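Local coordinates for protein RNA-dependent RNA polymerase (Qualyub virus, PDB 6DX1) that acts as a viral OTU-domain cysteine protease, a deubiquitinase module of the nairovirus polymerase that probably removes ubiquitin from modified proteins, at residues F24-F29 against W118-D123; N40-A45 against D149-L154; T114-K119 against A140-H145. One frame throughout, in Å; residues are numbered along the deposited sequence.

Contact 1: F24-F29 against W118-D123; sequences FSYREF and WKCEDD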
loop_
_atom_site.group_PDB
_atom_site.type_symbol
_atom_site.label_atom_id
_atom_site.label_comp_id
_atom_site.label_asym_id
_atom_site.label_seq_id
_atom_site.Cartn_x
_atom_site.Cartn_y
_atom_site.Cartn_z
ATOM N N PHE A 24 9.526 -0.043 -16.110
ATOM C CA PHE A 24 8.941 1.054 -16.871
ATOM C C PHE A 24 9.305 2.376 -16.214
ATOM O O PHE A 24 9.586 2.432 -15.017
ATOM C CB PHE A 24 7.415 0.924 -16.984
ATOM C CG PHE A 24 6.684 0.961 -15.659
ATOM C CD1 PHE A 24 6.477 -0.208 -14.939
ATOM C CD2 PHE A 24 6.171 2.145 -15.156
ATOM C CE1 PHE A 24 5.781 -0.199 -13.737
ATOM C CE2 PHE A 24 5.473 2.161 -13.951
ATOM C CZ PHE A 24 5.282 0.990 -13.237
ATOM N N SER A 25 9.297 3.435 -17.017
ATOM C CA SER A 25 9.461 4.785 -16.496
ATOM C C SER A 25 8.109 5.240 -15.957
ATOM O O SER A 25 7.132 5.296 -16.711
ATOM C CB SER A 25 9.968 5.701 -17.612
ATOM O OG SER A 25 9.886 7.070 -17.251
ATOM N N TYR A 26 8.019 5.497 -14.642
ATOM C CA TYR A 26 6.688 5.677 -14.064
ATOM C C TYR A 26 5.984 6.908 -14.628
ATOM O O TYR A 26 4.751 6.931 -14.681
ATOM C CB TYR A 26 6.742 5.722 -12.528
ATOM C CG TYR A 26 7.357 6.954 -11.871
ATOM C CD1 TYR A 26 6.662 8.159 -11.810
ATOM C CD2 TYR A 26 8.605 6.884 -11.259
ATOM C CE1 TYR A 26 7.220 9.284 -11.191
ATOM C CE2 TYR A 26 9.167 8.001 -10.627
ATOM C CZ TYR A 26 8.465 9.193 -10.605
ATOM O OH TYR A 26 9.014 10.300 -9.990
ATOM N N ARG A 27 6.742 7.914 -15.078
ATOM C CA ARG A 27 6.125 9.121 -15.625
ATOM C C ARG A 27 5.339 8.853 -16.904
ATOM O O ARG A 27 4.532 9.701 -17.318
ATOM C CB ARG A 27 7.196 10.177 -15.893
ATOM C CG ARG A 27 7.624 10.957 -14.668
ATOM C CD ARG A 27 8.858 11.802 -14.972
ATOM N NE ARG A 27 9.429 12.395 -13.764
ATOM C CZ ARG A 27 10.269 11.761 -12.952
ATOM N NH1 ARG A 27 10.627 10.506 -13.218
ATOM N NH2 ARG A 27 10.745 12.371 -11.871
ATOM N N GLU A 28 5.554 7.709 -17.555
ATOM C CA GLU A 28 4.758 7.401 -18.734
ATOM C C GLU A 28 3.329 7.005 -18.368
ATOM O O GLU A 28 2.419 7.153 -19.196
ATOM C CB GLU A 28 5.451 6.309 -19.565
ATOM C CG GLU A 28 4.513 5.367 -20.327
ATOM C CD GLU A 28 5.226 4.476 -21.348
ATOM O OE1 GLU A 28 6.273 3.879 -21.012
ATOM O OE2 GLU A 28 4.716 4.353 -22.485
ATOM N N PHE A 29 3.093 6.592 -17.114
ATOM C CA PHE A 29 1.795 6.102 -16.680
ATOM C C PHE A 29 1.192 6.852 -15.507
ATOM O O PHE A 29 -0.006 6.695 -15.257
ATOM C CB PHE A 29 1.886 4.620 -16.280
ATOM C CG PHE A 29 2.319 3.729 -17.398
ATOM C CD1 PHE A 29 1.396 3.284 -18.328
ATOM C CD2 PHE A 29 3.644 3.360 -17.539
ATOM C CE1 PHE A 29 1.788 2.474 -19.380
ATOM C CE2 PHE A 29 4.039 2.539 -18.582
ATOM C CZ PHE A 29 3.107 2.104 -19.506
ATOM N N TRP A 118 5.051 0.019 -6.175
ATOM C CA TRP A 118 5.932 0.009 -7.338
ATOM C C TRP A 118 7.331 0.427 -6.887
ATOM O O TRP A 118 7.537 1.577 -6.478
ATOM C CB TRP A 118 5.400 0.956 -8.413
ATOM C CG TRP A 118 4.035 0.640 -8.965
ATOM C CD1 TRP A 118 2.869 1.332 -8.735
ATOM C CD2 TRP A 118 3.704 -0.404 -9.893
ATOM N NE1 TRP A 118 1.826 0.768 -9.459
ATOM C CE2 TRP A 118 2.320 -0.297 -10.175
ATOM C CE3 TRP A 118 4.443 -1.427 -10.504
ATOM C CZ2 TRP A 118 1.659 -1.174 -11.046
ATOM C CZ3 TRP A 118 3.782 -2.299 -11.373
ATOM C CH2 TRP A 118 2.411 -2.169 -11.630
ATOM N N LYS A 119 8.289 -0.498 -6.983
ATOM C CA LYS A 119 9.643 -0.266 -6.482
ATOM C C LYS A 119 10.429 0.642 -7.419
ATOM O O LYS A 119 10.548 0.360 -8.617
ATOM C CB LYS A 119 10.377 -1.601 -6.328
ATOM C CG LYS A 119 11.833 -1.459 -5.889
ATOM C CD LYS A 119 12.542 -2.816 -5.953
ATOM C CE LYS A 119 13.941 -2.727 -5.359
ATOM N NZ LYS A 119 14.695 -3.985 -5.602
ATOM N N CYS A 120 11.012 1.712 -6.875
ATOM C CA CYS A 120 11.744 2.665 -7.704
ATOM C C CYS A 120 12.879 3.252 -6.879
ATOM O O CYS A 120 12.627 3.829 -5.820
ATOM C CB CYS A 120 10.814 3.775 -8.213
ATOM S SG CYS A 120 11.653 5.126 -9.115
ATOM N N GLU A 121 14.113 3.121 -7.363
ATOM C CA GLU A 121 15.278 3.560 -6.610
ATOM C C GLU A 121 16.023 4.739 -7.221
ATOM O O GLU A 121 16.937 5.266 -6.576
ATOM C CB GLU A 121 16.225 2.375 -6.432
ATOM C CG GLU A 121 15.499 1.233 -5.759
ATOM C CD GLU A 121 16.346 0.005 -5.596
ATOM O OE1 GLU A 121 16.593 -0.698 -6.609
ATOM O OE2 GLU A 121 16.770 -0.259 -4.446
ATOM N N ASP A 122 15.650 5.194 -8.417
ATOM C CA ASP A 122 16.357 6.292 -9.070
ATOM C C ASP A 122 15.418 7.433 -9.450
ATOM O O ASP A 122 15.784 8.279 -10.271
ATOM C CB ASP A 122 17.123 5.784 -10.301
ATOM C CG ASP A 122 16.206 5.230 -11.392
ATOM O OD1 ASP A 122 14.974 5.247 -11.214
ATOM O OD2 ASP A 122 16.723 4.770 -12.439
ATOM N N ASP A 123 14.213 7.463 -8.870
ATOM C CA ASP A 123 13.152 8.436 -9.165
ATOM C C ASP A 123 12.744 8.472 -10.644
ATOM O O ASP A 123 12.149 9.458 -11.101
ATOM C CB ASP A 123 13.520 9.856 -8.696
ATOM C CG ASP A 123 12.313 10.801 -8.711
ATOM O OD1 ASP A 123 11.227 10.394 -8.235
ATOM O OD2 ASP A 123 12.439 11.933 -9.234
#
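Trp-118 turns a face of its indole toward the edge of Phe-24, beginning a contact that reaches across an intervening strand of the OTU-domain beta sheet. Strands 17-25 and 114-120 both flank strand 125-132, whose Val-126 touches the two aromatic side chains. The pair is T-shaped: the Phe-24 ring and the six-membered ring of Trp-118 have centroids 5.2 Å apart and planes at 84°. Phe-24 CE1 approaches Trp-118 CE3 to 3.7 Å, putting the polarised C-H rim of one ring over the pi face of the other. Large flat groups suit this buried place, and the one polar indole atom, NE1, is bonded to Asn-142.

Two residues on, Cys-120 points its small, polarisable sulfur at the edge of Tyr-26, with SG 4.1 Å from CE2. This sulfur-aromatic contact lies near the ring plane and does not cover the face.

The chain then turns over toward strand 125-132, and Asp-123 sits in this turn with left-handed backbone angles, a conformation aspartate tolerates better than most residues. Its carboxylate receives the hydroxyl from above the carboxylate plane, Tyr-26 OH to Asp-123 OD1 2.8 Å; Lys-32 forms a salt bridge with the same oxygen. The acceptor satisfies the hydroxyl of the buried Tyr-26. Arg-27, itself exposed, reaches over with its chain extended from CG to NE and grips Asp-123 end-on with both terminal nitrogens. Arg-27 NH2 forms a salt bridge to Asp-123 OD2 at 3.2 Å, with the guanidinium and carboxylate planes almost perpendicular. The straighter bond goes to the backbone: Arg-27 NH1 meets Asp-123 O at 2.8 Å, with an N-H...O angle of 162°, in the carbonyl plane and in that of the guanidinium.

Contact 2: N40-A45 against D149-L154; sequences NCFFRA and DHFDFL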
loop_
_atom_site.group_PDB
_atom_site.type_symbol
_atom_site.label_atom_id
_atom_site.label_comp_id
_atom_site.label_asym_id
_atom_site.label_seq_id
_atom_site.Cartn_x
_atom_site.Cartn_y
_atom_site.Cartn_z
ATOM N N ASN A 40 5.011 8.161 8.766
ATOM C CA ASN A 40 3.608 7.968 8.441
ATOM C C ASN A 40 3.357 7.985 6.943
ATOM O O ASN A 40 2.196 8.006 6.524
ATOM C CB ASN A 40 2.762 9.042 9.131
ATOM C CG ASN A 40 2.766 8.886 10.638
ATOM O OD1 ASN A 40 2.405 7.832 11.147
ATOM N ND2 ASN A 40 3.193 9.921 11.351
ATOM N N CYS A 41 4.416 7.952 6.131
ATOM C CA CYS A 41 4.274 8.201 4.697
ATOM C C CYS A 41 3.309 7.223 4.012
ATOM O O CYS A 41 2.597 7.619 3.082
ATOM C CB CYS A 41 5.649 8.153 4.025
ATOM S SG CYS A 41 6.541 6.615 4.318
ATOM N N PHE A 42 3.288 5.944 4.422
ATOM C CA PHE A 42 2.327 5.011 3.823
ATOM C C PHE A 42 0.895 5.519 4.000
ATOM O O PHE A 42 0.119 5.612 3.038
ATOM C CB PHE A 42 2.460 3.608 4.440
ATOM C CG PHE A 42 1.339 2.682 4.033
ATOM C CD1 PHE A 42 1.440 1.923 2.877
ATOM C CD2 PHE A 42 0.168 2.623 4.765
ATOM C CE1 PHE A 42 0.396 1.102 2.470
ATOM C CE2 PHE A 42 -0.889 1.820 4.354
ATOM C CZ PHE A 42 -0.773 1.050 3.206
ATOM N N PHE A 43 0.543 5.878 5.234
ATOM C CA PHE A 43 -0.798 6.372 5.523
ATOM C C PHE A 43 -1.058 7.722 4.868
ATOM O O PHE A 43 -2.209 8.033 4.521
ATOM C CB PHE A 43 -0.973 6.463 7.041
ATOM C CG PHE A 43 -0.828 5.136 7.734
ATOM C CD1 PHE A 43 -1.825 4.174 7.611
ATOM C CD2 PHE A 43 0.300 4.847 8.493
ATOM C CE1 PHE A 43 -1.706 2.948 8.246
ATOM C CE2 PHE A 43 0.433 3.620 9.132
ATOM C CZ PHE A 43 -0.573 2.665 9.009
ATOM N N ARG A 44 -0.013 8.542 4.718
ATOM C CA ARG A 44 -0.157 9.815 4.022
ATOM C C ARG A 44 -0.499 9.602 2.553
ATOM O O ARG A 44 -1.313 10.339 1.980
ATOM C CB ARG A 44 1.137 10.625 4.139
ATOM C CG ARG A 44 1.409 11.137 5.532
ATOM C CD ARG A 44 2.791 11.772 5.625
ATOM N NE ARG A 44 2.967 12.264 6.987
ATOM C CZ ARG A 44 2.388 13.371 7.441
ATOM N NH1 ARG A 44 1.648 14.124 6.624
ATOM N NH2 ARG A 44 2.565 13.737 8.699
ATOM N N ALA A 45 0.121 8.600 1.925
ATOM C CA ALA A 45 -0.156 8.319 0.525
ATOM C C ALA A 45 -1.588 7.832 0.352
ATOM O O ALA A 45 -2.292 8.272 -0.562
ATOM C CB ALA A 45 0.846 7.286 -0.009
ATOM N N ASP A 149 11.883 2.653 2.886
ATOM C CA ASP A 149 10.461 2.424 3.117
ATOM C C ASP A 149 9.650 3.709 3.064
ATOM O O ASP A 149 8.634 3.845 3.752
ATOM C CB ASP A 149 10.226 1.690 4.429
ATOM C CG ASP A 149 10.469 0.207 4.289
ATOM O OD1 ASP A 149 10.892 -0.414 5.272
ATOM O OD2 ASP A 149 10.257 -0.326 3.170
ATOM N N HIS A 150 10.084 4.649 2.239
ATOM C CA HIS A 150 9.266 5.815 1.965
ATOM C C HIS A 150 8.288 5.503 0.836
ATOM O O HIS A 150 8.643 4.840 -0.145
ATOM C CB HIS A 150 10.113 7.027 1.592
ATOM C CG HIS A 150 9.282 8.231 1.292
ATOM N ND1 HIS A 150 8.717 9.006 2.283
ATOM C CD2 HIS A 150 8.849 8.743 0.116
ATOM C CE1 HIS A 150 7.991 9.963 1.726
ATOM N NE2 HIS A 150 8.055 9.825 0.413
ATOM N N PHE A 151 7.058 5.983 0.983
ATOM C CA PHE A 151 6.007 5.812 -0.022
ATOM C C PHE A 151 5.516 7.173 -0.483
ATOM O O PHE A 151 5.165 8.019 0.347
ATOM C CB PHE A 151 4.802 5.044 0.533
ATOM C CG PHE A 151 5.088 3.609 0.902
ATOM C CD1 PHE A 151 4.973 2.600 -0.048
ATOM C CD2 PHE A 151 5.412 3.265 2.209
ATOM C CE1 PHE A 151 5.214 1.264 0.302
ATOM C CE2 PHE A 151 5.655 1.936 2.568
ATOM C CZ PHE A 151 5.562 0.938 1.606
ATOM N N ASP A 152 5.442 7.358 -1.795
ATOM C CA ASP A 152 4.729 8.477 -2.395
ATOM C C ASP A 152 3.504 7.960 -3.137
ATOM O O ASP A 152 3.351 6.759 -3.371
ATOM C CB ASP A 152 5.647 9.253 -3.334
ATOM C CG ASP A 152 6.790 9.930 -2.593
ATOM O OD1 ASP A 152 7.961 9.715 -2.971
ATOM O OD2 ASP A 152 6.504 10.680 -1.630
ATOM N N PHE A 153 2.614 8.878 -3.514
ATOM C CA PHE A 153 1.370 8.500 -4.170
ATOM C C PHE A 153 1.498 8.672 -5.679
ATOM O O PHE A 153 2.133 9.612 -6.155
ATOM C CB PHE A 153 0.211 9.350 -3.645
ATOM C CG PHE A 153 -1.110 9.058 -4.289
ATOM C CD1 PHE A 153 -1.613 7.766 -4.342
ATOM C CD2 PHE A 153 -1.879 10.092 -4.796
ATOM C CE1 PHE A 153 -2.846 7.505 -4.921
ATOM C CE2 PHE A 153 -3.118 9.842 -5.370
ATOM C CZ PHE A 153 -3.600 8.544 -5.447
ATOM N N LEU A 154 0.907 7.753 -6.434
ATOM C CA LEU A 154 0.963 7.809 -7.891
ATOM C C LEU A 154 -0.454 7.904 -8.441
ATOM O O LEU A 154 -1.295 7.063 -8.119
ATOM C CB LEU A 154 1.669 6.571 -8.457
ATOM C CG LEU A 154 3.160 6.442 -8.160
ATOM C CD1 LEU A 154 3.604 5.035 -8.575
ATOM C CD2 LEU A 154 3.972 7.480 -8.893
#
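Helix 41-45 and strand 150-154 run side by side, their short axes only 8° from parallel and 7.0 Å apart at closest, with Phe-42 opposite Phe-151 and Ala-45 opposite Phe-153. Cys-41, in the first turn of the helix, points toward the strand. Its SG stands between the backbone N and the carbonyl carbon (chi1 56°), and there it accepts a backbone N-H, Phe-151 N to Cys-41 SG 3.4 Å. The imidazole of His-150 lies alongside, ND1 3.8 Å from Cys-41 SG, and the sulfur approaches that ring obliquely. The far nitrogen of the imidazole is held in turn: His-150 NE2 donates to Asp-152 OD2 at 2.7 Å, close to the ring plane but from above the carboxylate plane, and Asp-152 OD2 also accepts the backbone N-H of Thr-35. The carboxylate thus restrains the rotation of the imidazole while ND1 faces the cysteine.

Beside this polar group the packing is aromatic. Phe-42 presents its edge to the face of Phe-151 in a T-shaped pair, with planes at 81°, and Phe-42 CB touches Phe-151 CD2 at 3.7 Å. His-145 stacks on the opposite face of Phe-151, so that this ring is clamped on both sides. Farther along, the smallness of Ala-45 lets the helix come close: its CB lies 4.2 Å from CB of Phe-153, whose ring meets the Ala-45 carbonyl obliquely.

A cysteine at the start of a helix, facing a histidine whose other nitrogen is hydrogen-bonded to an aspartate, is the arrangement of papain-like proteases. The N-H bond to the sulfur and the imidazole ND1 beside it are consistent with Cys-41 serving as nucleophile, His-150 as its partner and Asp-152 as the residue that orients the histidine.

Contact 3: T114-K119 against A140-H145; sequences TVIFWK and AINLLH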
loop_
_atom_site.group_PDB
_atom_site.type_symbol
_atom_site.label_atom_id
_atom_site.label_comp_id
_atom_site.label_asym_id
_atom_site.label_seq_id
_atom_site.Cartn_x
_atom_site.Cartn_y
_atom_site.Cartn_z
ATOM N N THR A 114 -7.573 -2.829 -5.227
ATOM C CA THR A 114 -6.218 -3.336 -5.287
ATOM C C THR A 114 -5.242 -2.271 -4.804
ATOM O O THR A 114 -5.453 -1.078 -5.025
ATOM C CB THR A 114 -5.929 -3.766 -6.726
ATOM O OG1 THR A 114 -6.842 -4.820 -7.062
ATOM C CG2 THR A 114 -4.496 -4.227 -6.917
ATOM N N VAL A 115 -4.188 -2.705 -4.109
ATOM C CA VAL A 115 -3.113 -1.829 -3.651
ATOM C C VAL A 115 -1.819 -2.346 -4.262
ATOM O O VAL A 115 -1.528 -3.546 -4.161
ATOM C CB VAL A 115 -3.015 -1.808 -2.111
ATOM C CG1 VAL A 115 -1.850 -0.921 -1.649
ATOM C CG2 VAL A 115 -4.329 -1.355 -1.478
ATOM N N ILE A 116 -1.041 -1.459 -4.889
ATOM C CA ILE A 116 0.208 -1.852 -5.540
ATOM C C ILE A 116 1.349 -0.976 -5.038
ATOM O O ILE A 116 1.218 0.253 -4.985
ATOM C CB ILE A 116 0.115 -1.765 -7.074
ATOM C CG1 ILE A 116 -1.083 -2.569 -7.577
ATOM C CG2 ILE A 116 1.405 -2.299 -7.700
ATOM C CD1 ILE A 116 -1.330 -2.347 -9.080
ATOM N N PHE A 117 2.459 -1.616 -4.659
ATOM C CA PHE A 117 3.729 -0.944 -4.373
ATOM C C PHE A 117 4.639 -1.100 -5.584
ATOM O O PHE A 117 5.017 -2.229 -5.931
ATOM C CB PHE A 117 4.458 -1.565 -3.177
ATOM C CG PHE A 117 3.733 -1.500 -1.847
ATOM C CD1 PHE A 117 2.543 -0.805 -1.674
ATOM C CD2 PHE A 117 4.295 -2.161 -0.746
ATOM C CE1 PHE A 117 1.919 -0.770 -0.418
ATOM C CE2 PHE A 117 3.680 -2.130 0.504
ATOM C CZ PHE A 117 2.500 -1.439 0.673
ATOM N N TRP A 118 5.051 0.019 -6.175
ATOM C CA TRP A 118 5.932 0.009 -7.338
ATOM C C TRP A 118 7.331 0.427 -6.887
ATOM O O TRP A 118 7.537 1.577 -6.478
ATOM C CB TRP A 118 5.400 0.956 -8.413
ATOM C CG TRP A 118 4.035 0.640 -8.965
ATOM C CD1 TRP A 118 2.869 1.332 -8.735
ATOM C CD2 TRP A 118 3.704 -0.404 -9.893
ATOM N NE1 TRP A 118 1.826 0.768 -9.459
ATOM C CE2 TRP A 118 2.320 -0.297 -10.175
ATOM C CE3 TRP A 118 4.443 -1.427 -10.504
ATOM C CZ2 TRP A 118 1.659 -1.174 -11.046
ATOM C CZ3 TRP A 118 3.782 -2.299 -11.373
ATOM C CH2 TRP A 118 2.411 -2.169 -11.630
ATOM N N LYS A 119 8.289 -0.498 -6.983
ATOM C CA LYS A 119 9.643 -0.266 -6.482
ATOM C C LYS A 119 10.429 0.642 -7.419
ATOM O O LYS A 119 10.548 0.360 -8.617
ATOM C CB LYS A 119 10.377 -1.601 -6.328
ATOM C CG LYS A 119 11.833 -1.459 -5.889
ATOM C CD LYS A 119 12.542 -2.816 -5.953
ATOM C CE LYS A 119 13.941 -2.727 -5.359
ATOM N NZ LYS A 119 14.695 -3.985 -5.602
ATOM N N ALA A 140 -6.435 0.582 -8.964
ATOM C CA ALA A 140 -5.646 0.371 -7.758
ATOM C C ALA A 140 -5.304 1.690 -7.082
ATOM O O ALA A 140 -5.327 2.769 -7.693
ATOM C CB ALA A 140 -4.338 -0.381 -8.061
ATOM N N ILE A 141 -4.993 1.575 -5.793
ATOM C CA ILE A 141 -4.194 2.586 -5.110
ATOM C C ILE A 141 -2.738 2.265 -5.436
ATOM O O ILE A 141 -2.221 1.226 -5.017
ATOM C CB ILE A 141 -4.431 2.580 -3.598
ATOM C CG1 ILE A 141 -5.921 2.732 -3.281
ATOM C CG2 ILE A 141 -3.607 3.686 -2.930
ATOM C CD1 ILE A 141 -6.237 2.686 -1.782
ATOM N N ASN A 142 -2.092 3.137 -6.195
ATOM C CA ASN A 142 -0.715 2.956 -6.639
ATOM C C ASN A 142 0.225 3.774 -5.768
ATOM O O ASN A 142 0.058 4.987 -5.651
ATOM C CB ASN A 142 -0.560 3.383 -8.100
ATOM C CG ASN A 142 -1.378 2.521 -9.043
ATOM O OD1 ASN A 142 -0.928 1.458 -9.466
ATOM N ND2 ASN A 142 -2.591 2.963 -9.360
ATOM N N LEU A 143 1.232 3.119 -5.190
ATOM C CA LEU A 143 2.220 3.800 -4.364
ATOM C C LEU A 143 3.611 3.636 -4.966
ATOM O O LEU A 143 3.968 2.558 -5.463
ATOM C CB LEU A 143 2.223 3.250 -2.932
ATOM C CG LEU A 143 0.938 3.329 -2.110
ATOM C CD1 LEU A 143 1.270 3.122 -0.637
ATOM C CD2 LEU A 143 0.227 4.653 -2.309
ATOM N N LEU A 144 4.406 4.701 -4.923
ATOM C CA LEU A 144 5.801 4.609 -5.335
ATOM C C LEU A 144 6.601 4.249 -4.092
ATOM O O LEU A 144 6.609 5.004 -3.111
ATOM C CB LEU A 144 6.291 5.912 -5.959
ATOM C CG LEU A 144 7.648 5.829 -6.654
ATOM C CD1 LEU A 144 7.537 5.028 -7.957
ATOM C CD2 LEU A 144 8.226 7.220 -6.933
ATOM N N HIS A 145 7.217 3.073 -4.109
ATOM C CA HIS A 145 7.921 2.530 -2.950
ATOM C C HIS A 145 9.412 2.728 -3.185
ATOM O O HIS A 145 10.013 2.034 -4.011
ATOM C CB HIS A 145 7.570 1.053 -2.776
ATOM C CG HIS A 145 8.066 0.457 -1.502
ATOM N ND1 HIS A 145 8.071 -0.904 -1.276
ATOM C CD2 HIS A 145 8.569 1.029 -0.381
ATOM C CE1 HIS A 145 8.560 -1.146 -0.072
ATOM N NE2 HIS A 145 8.870 0.009 0.493
#
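Phe-117 and His-145 project from adjacent parallel strands of the OTU-domain sheet in an offset edge-to-face pair, the edge of Phe-117 toward the imidazole face, with planes at 70° and centroids 5.5 Å apart. On the same side of the sheet, Phe-117 lies alongside Leu-143, CE1 4.0 Å from CD1, and helices 41-51 and 101-111 cover this apolar layer. Val-115 and Ile-141 continue it; beta-branched residues are at ease in extended backbone. The imidazole is anchored at its other end, since His-145 NE2 bonds to Asp-149.

The opposite side carries Ala-140, Ile-116 and Asn-142. Ile-116 fits CD1 against the compact CB of Ala-140 at 3.7 Å and runs beside Asn-142. Between the strands five backbone hydrogen bonds alternate in the parallel pattern, from Ile-141 N to Thr-114 O through to His-145 N to Trp-118 O.

Asn-142 brings a polar amide into this buried layer, and both ends are used: ND2 donates to the carbonyl of Tyr-137, while OD1 takes the indole N-H of Trp-118. Amide and indole are nearly coplanar, 13° apart, and the bond is short and straight, Trp-118 NE1 to Asn-142 OD1 2.8 Å, with an N-H...O angle of 173°.

Overall arrangement
All three contacts draw on one mixed sheet. Contact 3 supplies its central parallel pair, and contact 1 continues from the end of strand 114-120, with centres about 11 Å apart; Cys-120 N probably bonds to His-145 O (3.1 Å). Contact 2 packs helix 41-51 on the next strand, 150-156, its centre about 10 Å from that of contact 3, joined by probable bonds such as Asp-152 O to Leu-144 N, 2.8 Å. The likely active site belongs to contact 2, and contact 3 backs it where Phe-151 CE1 packs on His-145 CD2 at 3.4 Å. Contact 1, about 15 Å from contact 2 between centres, reaches it through Leu-154, whose CD1 lies 3.8 Å from Trp-118 CD1.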